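Local coordinates for inositol dehydrogenase (Lactobacillus casei, PDB 4N54), which catalyses the NAD-dependent oxidation of scyllo-inositol, probably to the corresponding inosose, at residues A[17-22]-A[43-48]; A[131-136]-A[319-324]; A[135-140]-A[298-303]. All blocks are in the same frame, centred on the assembly; numbering follows the deposited sequence.

Contact 1: A[17-22]-A[43-48]. With NAI (1,4-dihydronicotinamide adenine dinucleotide), chain E.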
loop_
_atom_site.group_PDB
_atom_site.type_symbol
_atom_site.label_atom_id
_atom_site.label_comp_id
_atom_site.label_asym_id
_atom_site.label_seq_id
_atom_site.Cartn_x
_atom_site.Cartn_y
_atom_site.Cartn_z
ATOM N N ILE A 17 -2.583 2.245 -43.637
ATOM C CA ILE A 17 -1.717 3.139 -42.892
ATOM C C ILE A 17 -0.254 3.007 -43.293
ATOM O O ILE A 17 0.231 1.911 -43.531
ATOM C CB ILE A 17 -1.857 2.884 -41.391
ATOM C CG1 ILE A 17 -3.279 3.185 -40.933
ATOM C CG2 ILE A 17 -0.864 3.687 -40.609
ATOM C CD1 ILE A 17 -3.438 3.198 -39.452
ATOM N N GLY A 18 0.428 4.140 -43.383
ATOM C CA GLY A 18 1.851 4.166 -43.612
ATOM C C GLY A 18 2.565 4.856 -42.468
ATOM O O GLY A 18 2.189 5.947 -42.090
ATOM N N ILE A 19 3.599 4.226 -41.923
ATOM C CA ILE A 19 4.269 4.743 -40.744
ATOM C C ILE A 19 5.667 5.236 -41.075
ATOM O O ILE A 19 6.327 4.690 -41.937
ATOM C CB ILE A 19 4.290 3.684 -39.608
ATOM C CG1 ILE A 19 4.738 4.285 -38.282
ATOM C CG2 ILE A 19 5.140 2.499 -39.976
ATOM C CD1 ILE A 19 4.534 3.374 -37.123
ATOM N N VAL A 20 6.096 6.298 -40.407
ATOM C CA VAL A 20 7.477 6.742 -40.505
ATOM C C VAL A 20 8.129 6.668 -39.138
ATOM O O VAL A 20 7.711 7.321 -38.199
ATOM C CB VAL A 20 7.618 8.162 -41.129
ATOM C CG1 VAL A 20 6.791 9.187 -40.390
ATOM C CG2 VAL A 20 9.065 8.597 -41.169
ATOM N N GLY A 21 9.151 5.848 -39.020
ATOM C CA GLY A 21 9.792 5.671 -37.743
ATOM C C GLY A 21 9.525 4.292 -37.194
ATOM O O GLY A 21 8.385 3.880 -37.054
ATOM N N LEU A 22 10.586 3.575 -36.880
ATOM C CA LEU A 22 10.445 2.251 -36.345
ATOM C C LEU A 22 11.408 2.065 -35.183
ATOM O O LEU A 22 11.955 0.993 -34.984
ATOM C CB LEU A 22 10.669 1.217 -37.438
ATOM C CG LEU A 22 9.718 1.274 -38.625
ATOM C CD1 LEU A 22 10.196 0.405 -39.740
ATOM C CD2 LEU A 22 8.330 0.877 -38.236
ATOM N N GLN A 43 0.295 -0.691 -44.364
ATOM C CA GLN A 43 0.666 -0.910 -45.746
ATOM C C GLN A 43 2.095 -0.475 -46.016
ATOM O O GLN A 43 2.817 -1.137 -46.742
ATOM C CB GLN A 43 -0.302 -0.168 -46.660
ATOM C CG GLN A 43 0.064 -0.158 -48.126
ATOM C CD GLN A 43 -0.179 -1.477 -48.797
ATOM O OE1 GLN A 43 -0.902 -2.320 -48.289
ATOM N NE2 GLN A 43 0.426 -1.663 -49.947
ATOM N N ALA A 44 2.509 0.625 -45.414
ATOM C CA ALA A 44 3.784 1.211 -45.764
ATOM C C ALA A 44 4.602 1.647 -44.564
ATOM O O ALA A 44 4.057 1.952 -43.520
ATOM C CB ALA A 44 3.563 2.374 -46.694
ATOM N N ALA A 45 5.918 1.690 -44.730
ATOM C CA ALA A 45 6.812 2.095 -43.658
ATOM C C ALA A 45 8.044 2.817 -44.177
ATOM O O ALA A 45 8.630 2.428 -45.171
ATOM C CB ALA A 45 7.206 0.904 -42.822
ATOM N N THR A 46 8.430 3.875 -43.486
ATOM C CA THR A 46 9.547 4.697 -43.893
ATOM C C THR A 46 10.556 4.767 -42.761
ATOM O O THR A 46 10.178 4.907 -41.608
ATOM C CB THR A 46 9.071 6.113 -44.216
ATOM O OG1 THR A 46 8.127 6.074 -45.284
ATOM C CG2 THR A 46 10.212 6.982 -44.607
ATOM N N SER A 47 11.835 4.658 -43.089
ATOM C CA SER A 47 12.887 4.768 -42.100
ATOM C C SER A 47 14.242 4.939 -42.738
ATOM O O SER A 47 14.488 4.464 -43.830
ATOM C CB SER A 47 12.939 3.536 -41.218
ATOM O OG SER A 47 14.028 3.629 -40.339
ATOM N N VAL A 48 15.133 5.597 -42.025
ATOM C CA VAL A 48 16.485 5.785 -42.492
ATOM C C VAL A 48 17.382 4.631 -42.059
ATOM O O VAL A 48 18.596 4.716 -42.150
ATOM C CB VAL A 48 17.051 7.120 -41.997
ATOM C CG1 VAL A 48 16.322 8.265 -42.640
ATOM C CG2 VAL A 48 16.948 7.206 -40.517
HETATM P PA NAI E . 13.980 6.458 -32.168
HETATM O O1A NAI E . 15.165 7.251 -32.340
HETATM O O2A NAI E . 13.933 5.264 -31.329
HETATM O O5B NAI E . 13.397 6.055 -33.534
HETATM C C5B NAI E . 13.522 6.896 -34.639
HETATM C C4B NAI E . 13.001 6.241 -35.894
HETATM O O4B NAI E . 12.775 7.276 -36.829
HETATM C C3B NAI E . 13.999 5.317 -36.556
HETATM O O3B NAI E . 13.271 4.337 -37.243
HETATM C C2B NAI E . 14.646 6.148 -37.622
HETATM O O2B NAI E . 15.025 5.314 -38.694
HETATM C C1B NAI E . 13.500 7.038 -38.021
HETATM N N9A NAI E . 13.951 8.291 -38.614
HETATM C C8A NAI E . 14.816 9.131 -38.090
HETATM N N7A NAI E . 15.011 10.191 -38.881
HETATM C C5A NAI E . 14.228 10.039 -39.933
HETATM C C6A NAI E . 13.938 10.799 -41.151
HETATM N N6A NAI E . 14.550 11.944 -41.359
HETATM N N1A NAI E . 13.052 10.321 -42.022
HETATM C C2A NAI E . 12.448 9.160 -41.778
HETATM N N3A NAI E . 12.653 8.415 -40.688
HETATM C C4A NAI E . 13.527 8.787 -39.751
HETATM O O3 NAI E . 12.898 7.485 -31.653
HETATM P PN NAI E . 11.657 7.133 -30.776
HETATM O O1N NAI E . 12.089 6.967 -29.415
HETATM O O2N NAI E . 10.881 6.107 -31.418
HETATM O O5D NAI E . 10.841 8.466 -30.875
HETATM C C5D NAI E . 9.934 8.735 -31.922
HETATM C C4D NAI E . 8.966 9.868 -31.627
HETATM O O4D NAI E . 7.983 9.411 -30.738
HETATM C C3D NAI E . 9.614 11.078 -31.002
HETATM O O3D NAI E . 9.037 12.237 -31.550
HETATM C C2D NAI E . 9.256 10.934 -29.553
HETATM O O2D NAI E . 9.153 12.180 -28.899
HETATM C C1D NAI E . 7.943 10.183 -29.587
HETATM N N1N NAI E . 7.792 9.254 -28.499
HETATM C C2N NAI E . 6.684 9.315 -27.821
HETATM C C3N NAI E . 6.415 8.486 -26.771
HETATM C C7N NAI E . 5.133 8.641 -26.034
HETATM O O7N NAI E . 5.077 8.286 -24.919
HETATM N N7N NAI E . 4.070 9.161 -26.579
HETATM C C4N NAI E . 7.416 7.447 -26.358
HETATM C C5N NAI E . 8.586 7.477 -27.202
HETATM C C6N NAI E . 8.723 8.370 -28.231
#
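Strands 17-20 and 43-46 run parallel, 11° apart, and are laced by backbone bonds in the register Gly18 with Ala44, Ile19 with Ala45 and Val20 with Thr46. Ile17 O accepts twice, from Gln43 N at 2.7 Å and from Ala44 N. Ile19 N then donates to Ala44 O, Thr46 N to Ile19 O, and Gly21 N closes the ladder on Thr46 O. Ala44 CB comes 4.0 Å from Gly18 CA, on the face shared with Val20 and Thr46; a CB on Gly18 would press on it. On the other face Ile19 CG2 touches Ala45 CB at 3.9 Å, and Leu22 CD1 reaches the same methyl from 4.3 Å. These are the first and last strands of a beta-alpha-beta unit of the Rossmann fold, joined through helix 26-35, and their C-terminal ends hold the adenosine of the cofactor. Val20 CG2, anti to the backbone N (CG1 has chi1 55°), meets adenine C2A of the NAI at 3.5 Å. Leu22 N donates to ribose O3B at 2.8 Å (169°). Ser47 OG, also bonded to Glu52, lies 2.6 Å from ribose O2B in a hydrogen bond either hydroxyl could donate.

Contact 2: A[131-136]-A[319-324]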
loop_
_atom_site.group_PDB
_atom_site.type_symbol
_atom_site.label_atom_id
_atom_site.label_comp_id
_atom_site.label_asym_id
_atom_site.label_seq_id
_atom_site.Cartn_x
_atom_site.Cartn_y
_atom_site.Cartn_z
ATOM N N LYS A 131 -8.193 14.180 -40.877
ATOM C CA LYS A 131 -8.044 14.011 -39.436
ATOM C C LYS A 131 -6.661 14.389 -38.965
ATOM O O LYS A 131 -5.671 13.962 -39.536
ATOM C CB LYS A 131 -8.344 12.571 -39.029
ATOM C CG LYS A 131 -9.779 12.157 -39.208
ATOM C CD LYS A 131 -10.696 13.060 -38.419
ATOM C CE LYS A 131 -12.135 12.855 -38.817
ATOM N NZ LYS A 131 -12.916 14.108 -38.783
ATOM N N PHE A 132 -6.600 15.214 -37.933
ATOM C CA PHE A 132 -5.350 15.458 -37.247
ATOM C C PHE A 132 -5.436 15.098 -35.773
ATOM O O PHE A 132 -6.225 15.663 -35.032
ATOM C CB PHE A 132 -4.879 16.897 -37.396
ATOM C CG PHE A 132 -3.576 17.162 -36.726
ATOM C CD1 PHE A 132 -2.400 16.702 -37.276
ATOM C CD2 PHE A 132 -3.520 17.852 -35.543
ATOM C CE1 PHE A 132 -1.224 16.924 -36.671
ATOM C CE2 PHE A 132 -2.326 18.073 -34.937
ATOM C CZ PHE A 132 -1.182 17.605 -35.508
ATOM N N GLN A 133 -4.598 14.154 -35.366
ATOM C CA GLN A 133 -4.538 13.719 -33.986
ATOM C C GLN A 133 -3.115 13.718 -33.490
ATOM O O GLN A 133 -2.237 13.155 -34.108
ATOM C CB GLN A 133 -5.152 12.332 -33.829
ATOM C CG GLN A 133 -5.283 11.857 -32.416
ATOM C CD GLN A 133 -6.022 10.560 -32.335
ATOM O OE1 GLN A 133 -6.928 10.314 -33.104
ATOM N NE2 GLN A 133 -5.624 9.710 -31.414
ATOM N N LEU A 134 -2.908 14.362 -32.360
ATOM C CA LEU A 134 -1.618 14.403 -31.709
ATOM C C LEU A 134 -1.549 13.362 -30.592
ATOM O O LEU A 134 -2.530 13.097 -29.927
ATOM C CB LEU A 134 -1.387 15.794 -31.165
ATOM C CG LEU A 134 -0.102 16.074 -30.436
ATOM C CD1 LEU A 134 1.084 15.799 -31.313
ATOM C CD2 LEU A 134 -0.144 17.499 -30.033
ATOM N N GLY A 135 -0.367 12.791 -30.395
ATOM C CA GLY A 135 -0.196 11.601 -29.587
ATOM C C GLY A 135 0.048 11.776 -28.112
ATOM O O GLY A 135 0.953 11.180 -27.558
ATOM N N PHE A 136 -0.765 12.592 -27.470
ATOM C CA PHE A 136 -0.781 12.657 -26.030
ATOM C C PHE A 136 -1.572 11.473 -25.461
ATOM O O PHE A 136 -2.712 11.612 -25.060
ATOM C CB PHE A 136 -1.367 13.977 -25.569
ATOM C CG PHE A 136 -0.457 15.147 -25.759
ATOM C CD1 PHE A 136 0.772 15.184 -25.162
ATOM C CD2 PHE A 136 -0.843 16.221 -26.513
ATOM C CE1 PHE A 136 1.595 16.250 -25.325
ATOM C CE2 PHE A 136 -0.022 17.290 -26.663
ATOM C CZ PHE A 136 1.194 17.304 -26.074
ATOM N N GLN A 319 -15.614 11.463 -36.936
ATOM C CA GLN A 319 -15.830 12.201 -35.708
ATOM C C GLN A 319 -14.480 12.548 -35.114
ATOM O O GLN A 319 -13.612 11.696 -35.021
ATOM C CB GLN A 319 -16.639 11.354 -34.731
ATOM C CG GLN A 319 -16.587 11.789 -33.267
ATOM C CD GLN A 319 -17.467 12.984 -32.959
ATOM O OE1 GLN A 319 -18.380 13.311 -33.710
ATOM N NE2 GLN A 319 -17.192 13.642 -31.837
ATOM N N ASP A 320 -14.309 13.798 -34.712
ATOM C CA ASP A 320 -13.041 14.258 -34.184
ATOM C C ASP A 320 -12.714 13.754 -32.773
ATOM O O ASP A 320 -13.580 13.662 -31.920
ATOM C CB ASP A 320 -12.979 15.775 -34.226
ATOM C CG ASP A 320 -12.902 16.314 -35.627
ATOM O OD1 ASP A 320 -12.719 15.523 -36.558
ATOM O OD2 ASP A 320 -13.015 17.539 -35.793
ATOM N N VAL A 321 -11.439 13.447 -32.546
ATOM C CA VAL A 321 -10.972 12.917 -31.271
ATOM C C VAL A 321 -10.763 14.022 -30.255
ATOM O O VAL A 321 -11.073 13.857 -29.091
ATOM C CB VAL A 321 -9.691 12.076 -31.444
ATOM C CG1 VAL A 321 -9.080 11.742 -30.119
ATOM C CG2 VAL A 321 -9.997 10.803 -32.192
ATOM N N GLY A 322 -10.260 15.157 -30.701
ATOM C CA GLY A 322 -10.171 16.325 -29.855
ATOM C C GLY A 322 -8.807 16.647 -29.278
ATOM O O GLY A 322 -8.695 17.364 -28.299
ATOM N N ILE A 323 -7.761 16.111 -29.882
ATOM C CA ILE A 323 -6.415 16.440 -29.464
ATOM C C ILE A 323 -5.752 17.148 -30.618
ATOM O O ILE A 323 -5.469 16.556 -31.639
ATOM C CB ILE A 323 -5.626 15.205 -29.066
ATOM C CG1 ILE A 323 -6.412 14.394 -28.049
ATOM C CG2 ILE A 323 -4.297 15.597 -28.502
ATOM C CD1 ILE A 323 -5.762 13.114 -27.687
ATOM N N THR A 324 -5.504 18.425 -30.432
ATOM C CA THR A 324 -5.319 19.308 -31.553
ATOM C C THR A 324 -3.918 19.893 -31.646
ATOM O O THR A 324 -3.129 19.793 -30.727
ATOM C CB THR A 324 -6.329 20.453 -31.476
ATOM O OG1 THR A 324 -6.025 21.274 -30.355
ATOM C CG2 THR A 324 -7.716 19.909 -31.298
HETATM O O HOH W 1 -7.666 14.556 -32.339
#
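Lys131 and Asp320 form a salt bridge at one end of this contact, where strand 132-134, at the edge of the parallel Rossmann sheet within this chain, meets the loop between helices 301-317 and 325-344. From CB the lysine chain leaves with CG beside the backbone N (chi1 -67°), then bends at chi2 and again at chi4, which turns NZ to the carboxylate. CD passes 3.7 Å from Asp320 OD1, CE is 3.5 Å from Asp320 OD1 with Gln319 N farther off, and NZ reaches Asp320 OD1 at 2.6 Å, meeting it nearly along the C-O axis. Asp320 is an exposed residue and Lys131 a partly exposed one. With an alanine here in place of Lys131 the chain beyond CB is gone, and the Asp320 carboxylate is likely to lose this countercharge.

Farther along the strand, Gln133 extends from CB without a bend, and its OE1 comes 3.2 Å from Val321 CG2, while NE2 is bonded to Glu307 O in helix 301-317. The loop backbone is tied on less firmly: Leu134 N makes a weak hydrogen bond to Ile323 O, and a water accepts from Ile323 N and donates to Phe132 O, bridging the two segments. Ile323 is the buried hub. Its CG2 comes 3.4 Å from Leu134 O, and also sits against Leu134 CB and at the edge of the Phe136 ring. Near the loop's end Leu134 CD2 approaches Thr324 O. Thr324 is the N-cap of helix 325-344, its OG1 bonded to Asp327 N, and the Phe132 ring comes edge-on to this residue, with CE2 4.1 Å from Thr324 C.

Contact 3: A[135-140]-A[298-303]; sequences GFMRRF and ERFAQA. With NAI (1,4-dihydronicotinamide adenine dinucleotide), chain E.
A Met-aromatic and CH-pi contact between Met137 and Phe300 joins the 3-10 turn 137-140, which follows the last strand of the Rossmann sheet, to the junction of helices 296-299 and 301-317. Phe300 is both the residue at which the first helix leaves helical geometry and the N-cap position of the second. Met137 CE sits over one face of its ring, offset toward the rim, 4.0 Å from the centroid and 3.6 Å from Phe300 CD2. The opposite face carries Arg299 CG over its centre. Met137 CG lies between the backbone N and the carbonyl carbon (chi1 79°), and the chain bends at chi2, which brings the thioether to the nicotinamide amide: N7N of the NAI donates a weak hydrogen bond to SD, and CE is 3.2 Å from O7N. The CE methyl thus touches both the ring and the cofactor amide, with the sulfur above the ring at a distance. Arg138 runs past this ring with CG 4.0 Å from Phe300 CE1; its guanidinium plane is 14° from that of the ring, and the group is held by Asp196 and Ser166. Ala303 CB packs at 3.4 Å on Met137 O. Gln302 OE1 is taken up by Asp142 N, and its NE2 donates to Phe140 O at 3.0 Å, with that oxygen almost in the amide plane of Gln302.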
loop_
_atom_site.group_PDB
_atom_site.type_symbol
_atom_site.label_atom_id
_atom_site.label_comp_id
_atom_site.label_asym_id
_atom_site.label_seq_id
_atom_site.Cartn_x
_atom_site.Cartn_y
_atom_site.Cartn_z
ATOM N N GLY A 135 -0.367 12.791 -30.395
ATOM C CA GLY A 135 -0.196 11.601 -29.587
ATOM C C GLY A 135 0.048 11.776 -28.112
ATOM O O GLY A 135 0.953 11.180 -27.558
ATOM N N PHE A 136 -0.765 12.592 -27.470
ATOM C CA PHE A 136 -0.781 12.657 -26.030
ATOM C C PHE A 136 -1.572 11.473 -25.461
ATOM O O PHE A 136 -2.712 11.612 -25.060
ATOM C CB PHE A 136 -1.367 13.977 -25.569
ATOM C CG PHE A 136 -0.457 15.147 -25.759
ATOM C CD1 PHE A 136 0.772 15.184 -25.162
ATOM C CD2 PHE A 136 -0.843 16.221 -26.513
ATOM C CE1 PHE A 136 1.595 16.250 -25.325
ATOM C CE2 PHE A 136 -0.022 17.290 -26.663
ATOM C CZ PHE A 136 1.194 17.304 -26.074
ATOM N N MET A 137 -0.935 10.313 -25.430
ATOM C CA MET A 137 -1.595 9.068 -25.098
ATOM C C MET A 137 -2.150 8.965 -23.681
ATOM O O MET A 137 -3.051 8.187 -23.444
ATOM C CB MET A 137 -0.686 7.877 -25.384
ATOM C CG MET A 137 0.370 7.624 -24.342
ATOM S SD MET A 137 1.528 8.959 -24.169
ATOM C CE MET A 137 2.576 8.299 -22.911
ATOM N N ARG A 138 -1.622 9.747 -22.754
ATOM C CA ARG A 138 -2.123 9.732 -21.396
ATOM C C ARG A 138 -3.617 10.042 -21.317
ATOM O O ARG A 138 -4.296 9.568 -20.435
ATOM C CB ARG A 138 -1.346 10.692 -20.520
ATOM C CG ARG A 138 0.023 10.211 -20.162
ATOM C CD ARG A 138 0.711 11.105 -19.183
ATOM N NE ARG A 138 2.154 10.948 -19.251
ATOM C CZ ARG A 138 2.999 11.491 -18.403
ATOM N NH1 ARG A 138 2.564 12.215 -17.405
ATOM N NH2 ARG A 138 4.282 11.296 -18.550
ATOM N N ARG A 139 -4.105 10.846 -22.253
ATOM C CA ARG A 139 -5.521 11.174 -22.333
ATOM C C ARG A 139 -6.365 9.940 -22.564
ATOM O O ARG A 139 -7.549 9.948 -22.300
ATOM C CB ARG A 139 -5.784 12.171 -23.449
ATOM C CG ARG A 139 -5.117 13.492 -23.260
ATOM C CD ARG A 139 -5.875 14.564 -23.955
ATOM N NE ARG A 139 -5.258 15.863 -23.816
ATOM C CZ ARG A 139 -5.871 16.996 -24.105
ATOM N NH1 ARG A 139 -7.116 16.978 -24.532
ATOM N NH2 ARG A 139 -5.239 18.139 -23.962
ATOM N N PHE A 140 -5.735 8.889 -23.067
ATOM C CA PHE A 140 -6.411 7.641 -23.311
ATOM C C PHE A 140 -6.181 6.594 -22.222
ATOM O O PHE A 140 -6.794 5.542 -22.244
ATOM C CB PHE A 140 -6.008 7.080 -24.657
ATOM C CG PHE A 140 -6.613 7.794 -25.815
ATOM C CD1 PHE A 140 -5.976 8.859 -26.391
ATOM C CD2 PHE A 140 -7.805 7.380 -26.346
ATOM C CE1 PHE A 140 -6.526 9.494 -27.455
ATOM C CE2 PHE A 140 -8.351 8.024 -27.408
ATOM C CZ PHE A 140 -7.713 9.078 -27.959
ATOM N N GLU A 298 5.472 -0.773 -21.410
ATOM C CA GLU A 298 4.729 -1.513 -20.411
ATOM C C GLU A 298 3.591 -0.679 -19.812
ATOM O O GLU A 298 2.437 -1.021 -19.945
ATOM C CB GLU A 298 5.655 -2.009 -19.315
ATOM C CG GLU A 298 5.023 -3.024 -18.415
ATOM C CD GLU A 298 5.877 -3.411 -17.249
ATOM O OE1 GLU A 298 5.358 -4.077 -16.350
ATOM O OE2 GLU A 298 7.051 -3.049 -17.223
ATOM N N ARG A 299 3.946 0.418 -19.167
ATOM C CA ARG A 299 3.001 1.262 -18.473
ATOM C C ARG A 299 1.850 1.768 -19.343
ATOM O O ARG A 299 0.718 1.738 -18.913
ATOM C CB ARG A 299 3.735 2.410 -17.783
ATOM C CG ARG A 299 2.870 3.563 -17.313
ATOM C CD ARG A 299 2.052 3.234 -16.076
ATOM N NE ARG A 299 1.175 4.332 -15.686
ATOM C CZ ARG A 299 -0.046 4.515 -16.170
ATOM N NH1 ARG A 299 -0.546 3.666 -17.050
ATOM N NH2 ARG A 299 -0.778 5.539 -15.764
ATOM N N PHE A 300 2.138 2.183 -20.572
ATOM C CA PHE A 300 1.139 2.819 -21.429
ATOM C C PHE A 300 0.699 2.008 -22.634
ATOM O O PHE A 300 0.185 2.557 -23.596
ATOM C CB PHE A 300 1.593 4.210 -21.870
ATOM C CG PHE A 300 1.732 5.185 -20.747
ATOM C CD1 PHE A 300 0.641 5.565 -20.006
ATOM C CD2 PHE A 300 2.951 5.725 -20.430
ATOM C CE1 PHE A 300 0.775 6.444 -18.982
ATOM C CE2 PHE A 300 3.071 6.599 -19.413
ATOM C CZ PHE A 300 1.980 6.962 -18.688
ATOM N N ALA A 301 0.899 0.700 -22.565
ATOM C CA ALA A 301 0.489 -0.212 -23.621
ATOM C C ALA A 301 -0.973 -0.026 -24.023
ATOM O O ALA A 301 -1.287 0.053 -25.193
ATOM C CB ALA A 301 0.718 -1.615 -23.189
ATOM N N GLN A 302 -1.844 0.047 -23.029
ATOM C CA GLN A 302 -3.271 0.203 -23.250
ATOM C C GLN A 302 -3.596 1.528 -23.898
ATOM O O GLN A 302 -4.359 1.584 -24.835
ATOM C CB GLN A 302 -4.035 0.049 -21.940
ATOM C CG GLN A 302 -5.476 0.379 -22.022
ATOM C CD GLN A 302 -5.778 1.793 -21.575
ATOM O OE1 GLN A 302 -5.550 2.150 -20.434
ATOM N NE2 GLN A 302 -6.280 2.599 -22.485
ATOM N N ALA A 303 -2.994 2.586 -23.378
ATOM C CA ALA A 303 -3.128 3.927 -23.910
ATOM C C ALA A 303 -2.769 3.995 -25.386
ATOM O O ALA A 303 -3.496 4.565 -26.173
ATOM C CB ALA A 303 -2.264 4.868 -23.129
HETATM P PA NAI E . 13.980 6.458 -32.168
HETATM O O1A NAI E . 15.165 7.251 -32.340
HETATM O O2A NAI E . 13.933 5.264 -31.329
HETATM O O5B NAI E . 13.397 6.055 -33.534
HETATM C C5B NAI E . 13.522 6.896 -34.639
HETATM C C4B NAI E . 13.001 6.241 -35.894
HETATM O O4B NAI E . 12.775 7.276 -36.829
HETATM C C3B NAI E . 13.999 5.317 -36.556
HETATM O O3B NAI E . 13.271 4.337 -37.243
HETATM C C2B NAI E . 14.646 6.148 -37.622
HETATM O O2B NAI E . 15.025 5.314 -38.694
HETATM C C1B NAI E . 13.500 7.038 -38.021
HETATM N N9A NAI E . 13.951 8.291 -38.614
HETATM C C8A NAI E . 14.816 9.131 -38.090
HETATM N N7A NAI E . 15.011 10.191 -38.881
HETATM C C5A NAI E . 14.228 10.039 -39.933
HETATM C C6A NAI E . 13.938 10.799 -41.151
HETATM N N6A NAI E . 14.550 11.944 -41.359
HETATM N N1A NAI E . 13.052 10.321 -42.022
HETATM C C2A NAI E . 12.448 9.160 -41.778
HETATM N N3A NAI E . 12.653 8.415 -40.688
HETATM C C4A NAI E . 13.527 8.787 -39.751
HETATM O O3 NAI E . 12.898 7.485 -31.653
HETATM P PN NAI E . 11.657 7.133 -30.776
HETATM O O1N NAI E . 12.089 6.967 -29.415
HETATM O O2N NAI E . 10.881 6.107 -31.418
HETATM O O5D NAI E . 10.841 8.466 -30.875
HETATM C C5D NAI E . 9.934 8.735 -31.922
HETATM C C4D NAI E . 8.966 9.868 -31.627
HETATM O O4D NAI E . 7.983 9.411 -30.738
HETATM C C3D NAI E . 9.614 11.078 -31.002
HETATM O O3D NAI E . 9.037 12.237 -31.550
HETATM C C2D NAI E . 9.256 10.934 -29.553
HETATM O O2D NAI E . 9.153 12.180 -28.899
HETATM C C1D NAI E . 7.943 10.183 -29.587
HETATM N N1N NAI E . 7.792 9.254 -28.499
HETATM C C2N NAI E . 6.684 9.315 -27.821
HETATM C C3N NAI E . 6.415 8.486 -26.771
HETATM C C7N NAI E . 5.133 8.641 -26.034
HETATM O O7N NAI E . 5.077 8.286 -24.919
HETATM N N7N NAI E . 4.070 9.161 -26.579
HETATM C C4N NAI E . 7.416 7.447 -26.358
HETATM C C5N NAI E . 8.586 7.477 -27.202
HETATM C C6N NAI E . 8.723 8.370 -28.231
#

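Contacts 1 and 3 meet the two ends of NAI, while contact 2 reaches it only through Gly135. Contact 1 serves the adenine ribose and contact 3 the carboxamide; their centres are 21 Å apart and their nearest atoms about 12 Å, so they do not touch each other, and both touch NAI. Contacts 1 and 2 reach the same parallel sheet, with centres 20 Å apart and strands 80-83 and 103-106 between theirs. Contacts 2 and 3 share Gly135 and Phe136 and touch directly: Phe140 CZ packs on Val321 CG1 and its CE1 on Ile323 CD1, each at 3.7 Å. The side chain of Met137 is about 4 Å from the bound scyllo-inositol. Gly21 of contact 1 is about 13 Å from it.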